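Local coordinates for protein CalS13 (Micromonospora echinospora, PDB 4ZAS) that probably works as a pyridoxal-phosphate-dependent sugar aminotransferase of the DegT/DnrJ/EryC1 family, and binds dTDP-4-keto-6-deoxyglucose, at residues P58-Y63 / F271-I276; G199-G204 / D320-F325; V312-R317 / W326-K331. One frame throughout, in Å; residues are numbered along the deposited sequence.

Interaction 1 of 3, residues P58-Y63 / F271-I276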
# COMPACT_ATOMS: atom_id res chain seq x y z
N PRO A 58 -19.28 -2.88 2.33
CA PRO A 58 -19.67 -3.33 3.68
C PRO A 58 -18.92 -4.57 4.18
O PRO A 58 -18.83 -4.76 5.40
CB PRO A 58 -21.16 -3.64 3.52
CG PRO A 58 -21.30 -4.03 2.08
CD PRO A 58 -20.32 -3.17 1.32
N THR A 59 -18.36 -5.38 3.29
CA THR A 59 -17.67 -6.60 3.71
C THR A 59 -16.48 -6.28 4.60
O THR A 59 -16.31 -6.88 5.65
CB THR A 59 -17.19 -7.41 2.49
OG1 THR A 59 -18.33 -7.91 1.78
CG2 THR A 59 -16.35 -8.60 2.94
N VAL A 60 -15.68 -5.30 4.21
CA VAL A 60 -14.55 -4.86 5.03
C VAL A 60 -15.00 -4.36 6.40
O VAL A 60 -14.37 -4.64 7.41
CB VAL A 60 -13.74 -3.79 4.30
CG1 VAL A 60 -12.87 -3.07 5.26
CG2 VAL A 60 -12.93 -4.42 3.16
N ALA A 61 -16.10 -3.61 6.43
CA ALA A 61 -16.65 -3.14 7.70
C ALA A 61 -17.11 -4.32 8.56
O ALA A 61 -16.92 -4.30 9.77
CB ALA A 61 -17.80 -2.18 7.47
N GLU A 62 -17.71 -5.33 7.94
CA GLU A 62 -18.18 -6.52 8.66
C GLU A 62 -16.99 -7.26 9.27
O GLU A 62 -17.08 -7.78 10.38
CB GLU A 62 -18.95 -7.48 7.74
CG GLU A 62 -19.43 -8.72 8.48
CD GLU A 62 -20.08 -9.78 7.60
OE1 GLU A 62 -20.31 -9.54 6.40
OE2 GLU A 62 -20.38 -10.87 8.13
N TYR A 63 -15.90 -7.33 8.52
CA TYR A 63 -14.66 -7.91 9.00
C TYR A 63 -14.06 -7.12 10.17
O TYR A 63 -13.74 -7.69 11.22
CB TYR A 63 -13.68 -8.01 7.82
CG TYR A 63 -12.24 -8.26 8.18
CD1 TYR A 63 -11.82 -9.48 8.73
CD2 TYR A 63 -11.26 -7.31 7.88
CE1 TYR A 63 -10.49 -9.72 9.01
CE2 TYR A 63 -9.92 -7.55 8.17
CZ TYR A 63 -9.54 -8.76 8.72
OH TYR A 63 -8.21 -8.98 9.01
N PHE A 271 -4.47 3.40 1.79
CA PHE A 271 -4.11 2.22 2.55
C PHE A 271 -5.29 1.28 2.79
O PHE A 271 -5.17 0.31 3.51
CB PHE A 271 -3.53 2.62 3.91
CG PHE A 271 -2.11 3.13 3.87
CD1 PHE A 271 -1.29 2.91 2.77
CD2 PHE A 271 -1.58 3.82 4.96
CE1 PHE A 271 0.03 3.38 2.76
CE2 PHE A 271 -0.27 4.29 4.94
CZ PHE A 271 0.53 4.08 3.83
N ILE A 272 -6.43 1.55 2.16
CA ILE A 272 -7.63 0.76 2.44
C ILE A 272 -7.46 -0.71 2.04
O ILE A 272 -6.72 -1.04 1.11
CB ILE A 272 -8.85 1.40 1.75
CG1 ILE A 272 -8.62 1.53 0.25
CG2 ILE A 272 -9.11 2.77 2.33
CD1 ILE A 272 -9.90 1.66 -0.54
N LEU A 273 -8.15 -1.59 2.77
CA LEU A 273 -8.24 -3.01 2.45
C LEU A 273 -9.47 -3.20 1.59
O LEU A 273 -10.51 -2.65 1.90
CB LEU A 273 -8.37 -3.84 3.73
CG LEU A 273 -8.53 -5.36 3.60
CD1 LEU A 273 -7.19 -6.00 3.34
CD2 LEU A 273 -9.20 -5.99 4.83
N ASN A 274 -9.39 -4.03 0.55
CA ASN A 274 -10.55 -4.10 -0.34
C ASN A 274 -11.49 -5.23 0.03
O ASN A 274 -11.21 -6.03 0.93
CB ASN A 274 -10.11 -4.22 -1.81
CG ASN A 274 -9.40 -5.52 -2.15
OD1 ASN A 274 -9.46 -6.54 -1.44
ND2 ASN A 274 -8.73 -5.50 -3.32
N GLU A 275 -12.63 -5.29 -0.66
CA GLU A 275 -13.69 -6.22 -0.30
C GLU A 275 -13.25 -7.67 -0.41
O GLU A 275 -13.77 -8.53 0.29
CB GLU A 275 -14.92 -5.99 -1.18
CG GLU A 275 -15.60 -4.68 -0.91
CD GLU A 275 -16.32 -4.71 0.40
OE1 GLU A 275 -17.48 -5.15 0.42
OE2 GLU A 275 -15.72 -4.30 1.42
N ILE A 276 -12.27 -7.92 -1.26
CA ILE A 276 -11.78 -9.28 -1.41
C ILE A 276 -11.00 -9.67 -0.17
O ILE A 276 -11.16 -10.77 0.35
CB ILE A 276 -10.97 -9.42 -2.71
CG1 ILE A 276 -11.91 -9.26 -3.90
CG2 ILE A 276 -10.33 -10.79 -2.81
CD1 ILE A 276 -11.22 -8.99 -5.16

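Interaction 2 of 3, residues G199-G204 / D320-F325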
# COMPACT_ATOMS: atom_id res chain seq x y z
N GLY A 199 -3.97 -13.75 18.20
CA GLY A 199 -4.34 -14.79 19.13
C GLY A 199 -3.57 -14.68 20.43
O GLY A 199 -3.96 -15.24 21.46
N ALA A 200 -2.44 -13.98 20.38
CA ALA A 200 -1.62 -13.85 21.58
C ALA A 200 -2.42 -13.13 22.65
O ALA A 200 -3.26 -12.27 22.35
CB ALA A 200 -0.32 -13.12 21.28
N THR A 201 -2.18 -13.51 23.89
CA THR A 201 -2.90 -12.95 25.02
C THR A 201 -1.89 -12.48 26.06
O THR A 201 -0.82 -13.07 26.20
CB THR A 201 -3.90 -13.99 25.58
OG1 THR A 201 -5.21 -13.41 25.59
CG2 THR A 201 -3.54 -14.46 26.98
N TYR A 202 -2.18 -11.36 26.73
CA TYR A 202 -1.30 -10.84 27.77
C TYR A 202 -2.06 -10.43 29.02
O TYR A 202 -2.98 -9.62 28.97
CB TYR A 202 -0.46 -9.68 27.24
CG TYR A 202 0.37 -9.02 28.32
CD1 TYR A 202 1.48 -9.65 28.87
CD2 TYR A 202 0.04 -7.76 28.80
CE1 TYR A 202 2.23 -9.03 29.86
CE2 TYR A 202 0.78 -7.14 29.78
CZ TYR A 202 1.87 -7.78 30.31
OH TYR A 202 2.60 -7.14 31.30
N ARG A 203 -1.67 -11.00 30.15
CA ARG A 203 -2.35 -10.77 31.40
C ARG A 203 -3.83 -11.08 31.28
O ARG A 203 -4.66 -10.45 31.91
CB ARG A 203 -2.13 -9.32 31.83
CG ARG A 203 -0.70 -9.03 32.19
CD ARG A 203 -0.65 -8.78 33.64
NE ARG A 203 0.28 -9.62 34.35
CZ ARG A 203 0.31 -9.71 35.67
NH1 ARG A 203 -0.58 -9.04 36.38
NH2 ARG A 203 1.20 -10.49 36.26
N GLY A 204 -4.16 -12.10 30.50
CA GLY A 204 -5.53 -12.57 30.40
C GLY A 204 -6.36 -11.90 29.32
O GLY A 204 -7.48 -12.32 29.05
N ASP A 320 1.97 -15.32 32.95
CA ASP A 320 0.95 -14.29 32.89
C ASP A 320 0.67 -13.87 31.45
O ASP A 320 0.18 -12.77 31.20
CB ASP A 320 1.37 -13.09 33.73
CG ASP A 320 2.57 -12.34 33.14
OD1 ASP A 320 3.24 -12.85 32.20
OD2 ASP A 320 2.86 -11.23 33.64
N ARG A 321 1.03 -14.72 30.50
CA ARG A 321 0.75 -14.44 29.10
C ARG A 321 0.68 -15.74 28.33
O ARG A 321 1.24 -16.74 28.74
CB ARG A 321 1.80 -13.52 28.47
CG ARG A 321 3.14 -14.16 28.21
CD ARG A 321 4.23 -13.11 28.16
NE ARG A 321 4.38 -12.52 29.49
CZ ARG A 321 5.31 -11.62 29.80
NH1 ARG A 321 6.15 -11.22 28.87
NH2 ARG A 321 5.40 -11.15 31.05
N GLU A 322 -0.03 -15.71 27.21
CA GLU A 322 -0.23 -16.89 26.38
C GLU A 322 0.23 -16.63 24.95
O GLU A 322 -0.51 -16.07 24.15
CB GLU A 322 -1.69 -17.29 26.40
CG GLU A 322 -1.93 -18.76 26.63
CD GLU A 322 -3.40 -19.05 26.76
OE1 GLU A 322 -4.20 -18.09 26.83
OE2 GLU A 322 -3.76 -20.25 26.78
N PRO A 323 1.48 -17.01 24.65
CA PRO A 323 2.12 -16.75 23.36
C PRO A 323 1.42 -17.43 22.19
O PRO A 323 0.70 -18.41 22.39
CB PRO A 323 3.52 -17.33 23.55
CG PRO A 323 3.74 -17.32 25.00
CD PRO A 323 2.41 -17.59 25.62
N ALA A 324 1.63 -16.89 20.99
CA ALA A 324 0.98 -17.40 19.79
C ALA A 324 1.86 -18.40 19.05
O ALA A 324 1.36 -19.16 18.22
CB ALA A 324 0.60 -16.25 18.84
N PHE A 325 3.16 -18.35 19.31
CA PHE A 325 4.11 -19.27 18.71
C PHE A 325 3.95 -19.42 17.20
O PHE A 325 3.72 -20.52 16.70
CB PHE A 325 4.00 -20.65 19.37
CG PHE A 325 4.47 -20.67 20.80
CD1 PHE A 325 5.82 -20.64 21.10
CD2 PHE A 325 3.56 -20.73 21.84
CE1 PHE A 325 6.26 -20.67 22.40
CE2 PHE A 325 3.99 -20.75 23.15
CZ PHE A 325 5.34 -20.72 23.43

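Interaction 3 of 3, residues V312-R317 / W326-K331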
# COMPACT_ATOMS: atom_id res chain seq x y z
N VAL A 312 21.10 -26.19 23.04
CA VAL A 312 19.78 -25.67 22.69
C VAL A 312 19.25 -24.88 23.86
O VAL A 312 19.00 -25.43 24.92
CB VAL A 312 18.81 -26.80 22.31
CG1 VAL A 312 17.41 -26.26 22.20
CG2 VAL A 312 19.24 -27.45 21.03
N GLU A 313 19.15 -23.56 23.70
CA GLU A 313 18.59 -22.73 24.75
C GLU A 313 17.24 -22.23 24.30
O GLU A 313 17.12 -21.68 23.21
CB GLU A 313 19.51 -21.57 25.11
CG GLU A 313 20.90 -22.03 25.52
CD GLU A 313 21.72 -20.95 26.20
OE1 GLU A 313 21.20 -19.83 26.42
OE2 GLU A 313 22.91 -21.23 26.49
N GLN A 314 16.23 -22.39 25.15
CA GLN A 314 14.87 -21.97 24.79
C GLN A 314 14.65 -20.55 25.29
O GLN A 314 15.47 -20.02 26.06
CB GLN A 314 13.83 -22.92 25.39
CG GLN A 314 14.01 -24.39 24.99
CD GLN A 314 12.91 -25.30 25.54
OE1 GLN A 314 11.83 -24.85 25.91
NE2 GLN A 314 13.22 -26.57 25.64
N THR A 315 13.55 -19.95 24.86
CA THR A 315 13.15 -18.59 25.21
C THR A 315 12.39 -18.60 26.54
O THR A 315 11.81 -19.61 26.91
CB THR A 315 12.26 -17.98 24.09
OG1 THR A 315 13.09 -17.56 23.00
CG2 THR A 315 11.47 -16.77 24.58
N GLU A 316 12.47 -17.49 27.27
CA GLU A 316 11.71 -17.27 28.50
C GLU A 316 10.20 -17.58 28.34
O GLU A 316 9.63 -17.39 27.27
CB GLU A 316 11.90 -15.81 28.94
CG GLU A 316 11.04 -15.35 30.09
CD GLU A 316 11.05 -13.84 30.23
OE1 GLU A 316 10.00 -13.20 29.94
OE2 GLU A 316 12.09 -13.30 30.68
N ARG A 317 9.57 -18.08 29.41
CA ARG A 317 8.12 -18.33 29.40
C ARG A 317 7.47 -17.83 30.68
O ARG A 317 7.68 -18.38 31.73
CB ARG A 317 7.78 -19.82 29.23
CG ARG A 317 8.32 -20.50 28.00
CD ARG A 317 7.40 -20.34 26.82
NE ARG A 317 7.85 -21.15 25.69
CZ ARG A 317 8.79 -20.78 24.83
NH1 ARG A 317 9.43 -19.63 24.99
NH2 ARG A 317 9.13 -21.59 23.84
N TRP A 326 4.06 -18.31 16.47
CA TRP A 326 3.97 -18.31 15.01
C TRP A 326 5.05 -19.19 14.41
O TRP A 326 4.84 -19.88 13.40
CB TRP A 326 4.08 -16.89 14.46
CG TRP A 326 3.84 -16.81 13.00
CD1 TRP A 326 2.77 -17.31 12.31
CD2 TRP A 326 4.69 -16.19 12.02
NE1 TRP A 326 2.89 -17.02 10.97
CE2 TRP A 326 4.06 -16.34 10.77
CE3 TRP A 326 5.91 -15.52 12.08
CZ2 TRP A 326 4.62 -15.85 9.59
CZ3 TRP A 326 6.46 -15.02 10.91
CH2 TRP A 326 5.82 -15.19 9.68
N MET A 327 6.24 -19.09 15.00
CA MET A 327 7.34 -20.00 14.78
C MET A 327 7.89 -20.36 16.15
O MET A 327 7.56 -19.70 17.12
CB MET A 327 8.41 -19.37 13.88
CG MET A 327 7.93 -19.15 12.46
SD MET A 327 9.13 -18.32 11.39
CE MET A 327 9.21 -16.73 12.16
N TYR A 328 8.70 -21.40 16.26
CA TYR A 328 9.29 -21.75 17.55
C TYR A 328 10.78 -21.36 17.56
O TYR A 328 11.55 -21.81 16.71
CB TYR A 328 9.13 -23.25 17.83
CG TYR A 328 9.50 -23.63 19.24
CD1 TYR A 328 10.81 -23.94 19.58
CD2 TYR A 328 8.55 -23.67 20.24
CE1 TYR A 328 11.15 -24.27 20.86
CE2 TYR A 328 8.88 -24.00 21.54
CZ TYR A 328 10.18 -24.30 21.85
OH TYR A 328 10.51 -24.65 23.14
N PRO A 329 11.17 -20.50 18.52
CA PRO A 329 12.53 -19.98 18.69
C PRO A 329 13.46 -20.91 19.49
O PRO A 329 13.01 -21.55 20.44
CB PRO A 329 12.31 -18.68 19.47
CG PRO A 329 11.15 -18.98 20.30
CD PRO A 329 10.25 -19.90 19.50
N LEU A 330 14.73 -20.97 19.08
CA LEU A 330 15.80 -21.61 19.85
C LEU A 330 17.05 -20.74 19.75
O LEU A 330 17.23 -20.02 18.77
CB LEU A 330 16.11 -23.01 19.33
CG LEU A 330 15.07 -24.11 19.52
CD1 LEU A 330 15.60 -25.43 18.95
CD2 LEU A 330 14.69 -24.23 20.99
N LYS A 331 17.92 -20.80 20.75
CA LYS A 331 19.26 -20.24 20.57
C LYS A 331 20.27 -21.38 20.61
O LYS A 331 20.40 -22.07 21.62
CB LYS A 331 19.56 -19.18 21.63
CG LYS A 331 18.61 -18.00 21.56
CD LYS A 331 18.79 -17.10 22.74
CE LYS A 331 18.19 -17.72 23.99
NZ LYS A 331 18.51 -16.94 25.22
O HOH W 1 11.74 -21.32 23.16

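Interaction 1 of 3, residues P58-Y63 / F271-I276
With CG anti to the carbonyl carbon (chi1 -68°) and the chain bent at chi2 (-72°), Glu275 brings its carboxylate to the backbone of Thr59 and Val60. Thr59 N gives its hydrogen to OE1 of Glu275 at 3.0 Å, on the syn lone pair. Val60 N bonds OE2 of Glu275, also at 3.0 Å, syn but somewhat out of the carboxylate plane. Each oxygen thus meets one amide near the start of helix 58-71, where the helix dipole would probably stabilise the negative charge. Beside this pair, Val60 turns CG2 into the backbone just before helix 275-305, 3.2 Å from Asn274 O and 3.3 Å from Leu273 O. One helical turn after Val60, Tyr63 CE2 lies 3.8 Å from Leu273 CD2, the two side chains crossing at about a right angle. Asn274 is the N-cap of helix 275-305: its OD1 bonds Gly277 N, while ND2 bonds Ser228 OG of the second subunit. The Glu275 side chain is about 5 Å from that of Arg53, which binds dTDP in a structure of this protein, though none is bound to this chain. Val48 of helix 41-49 packs on Thr59 and Glu275, and Ser78 of strand 76-79 touches Val60 and Leu273.

Interaction 2 of 3, residues G199-G204 / D320-F325
Thr201 and Glu322 form an antiparallel hydrogen-bonded pair, with Thr201 N bonded to Glu322 O at 3.1 Å and Glu322 N to Thr201 O at 2.9 Å. Beyond the non-hydrogen-bonded pair of Tyr202 and Arg321, Arg203 N continues the pairing with a 2.8 Å bond to Asp320 O.

The charged contacts centre on the carboxylate of Asp320, shared between two arginines. Arg203 comes side-on, NE and NH2 both bonding OD2 of Asp320, with NE at 3.1 Å; the guanidinium stands nearly perpendicular to the carboxylate (86°) and meets OD2 from the anti side. Arg321 grips the other oxygen in the same side-on way, NE and NH2 both on Asp320 OD1 from the syn side. The double load would probably keep the aspartate ionised and fix its rotation.

The paired backbones belong to a small three-stranded antiparallel sheet. Strands 201-202 and 205-206 form a hairpin whose type I' turn holds Arg203 and Gly204, and strand 321-322 pairs with the other edge of 201-202.

Among the flat groups, Tyr202 sets CE1 over one face of the Arg321 guanidinium, its ring almost upright on that plane (84°), while CD1 meets Arg321 CB at 3.9 Å. Tyr202 OH is bonded to Asn171 N at the start of helix 170-180.

Apolar contact is made on the face opposite Tyr202, by Thr201 and Glu322, and at the Ala200 end. Thr201 and Glu322 lie side by side, CG2 of Thr201 3.4 Å from CB of Glu322, and Ala200 CB meets Ala324 CB at 4.1 Å. Here Leu292 of helix 275-305 touches Ala324, and Arg296 of the same helix bonds Gly199 O and Pro323 O.

Interaction 3 of 3, residues V312-R317 / W326-K331
Val312 lays CG1 against both methyls of Leu330, the nearer being CD2 at 3.6 Å. The pair sits on an antiparallel three-stranded sheet in which 312-313 is an outer strand, 328-332 the middle one and 379-382 the third; Ile400 of helix 390-401 covers both side chains. Glu313 and Lys331 make the hydrogen-bonded pair, Glu313 N to Lys331 O and, straighter, Lys331 N to Glu313 O at 2.7 Å. Their charged ends stay 4.1 Å apart (Glu313 OE1 to Lys331 NZ), too far for a salt bridge, and have other partners: Arg378 for the glutamate, Pro137 O for the lysine.

Gln314 extends beside Leu330, CG against its CD2, and places OE1 3.1 Å from Tyr328 OH, at the edge of the ring. With an alanine here the CG packing and the amide beside the hydroxyl are gone, and Leu330 and Tyr328 would probably be left with a gap along this side. Arg317 bends at chi2 (-86°) to bring NH2 within 3.3 Å of Tyr328 CE2, its guanidinium steeply inclined to the ring (79°). Asp303 of helix 275-305 takes both of these groups on OD1, by a salt bridge from Arg317 NH2 and a hydrogen bond from Tyr328 OH.

Where the strands diverge, a water accepts from Thr315 N and Arg317 NH2 and donates to Pro329 O at 3.0 Å.

From the N terminus, segment 58-63 comes first and waits until 271-276 to close interaction 1, a loop of 207 residues that takes in all seven strands of the large mixed sheet. Segment 199-204 lies inside that loop but finds its partner, 320-325, outside it, so interactions 1 and 2 cross. Interaction 3 follows interaction 1 in series and closes a short loop of eight residues; 320-325 lies inside that loop and its partner 199-204 before it, so interactions 2 and 3 cross. Those two touch through Phe325 CE1 and Arg317 NH2, 3.3 Å apart. Helix 275-305 runs from interaction 1, near the second subunit, toward strand 312-313, and interactions 2 and 3 join the two small antiparallel sheets through residues 312-331.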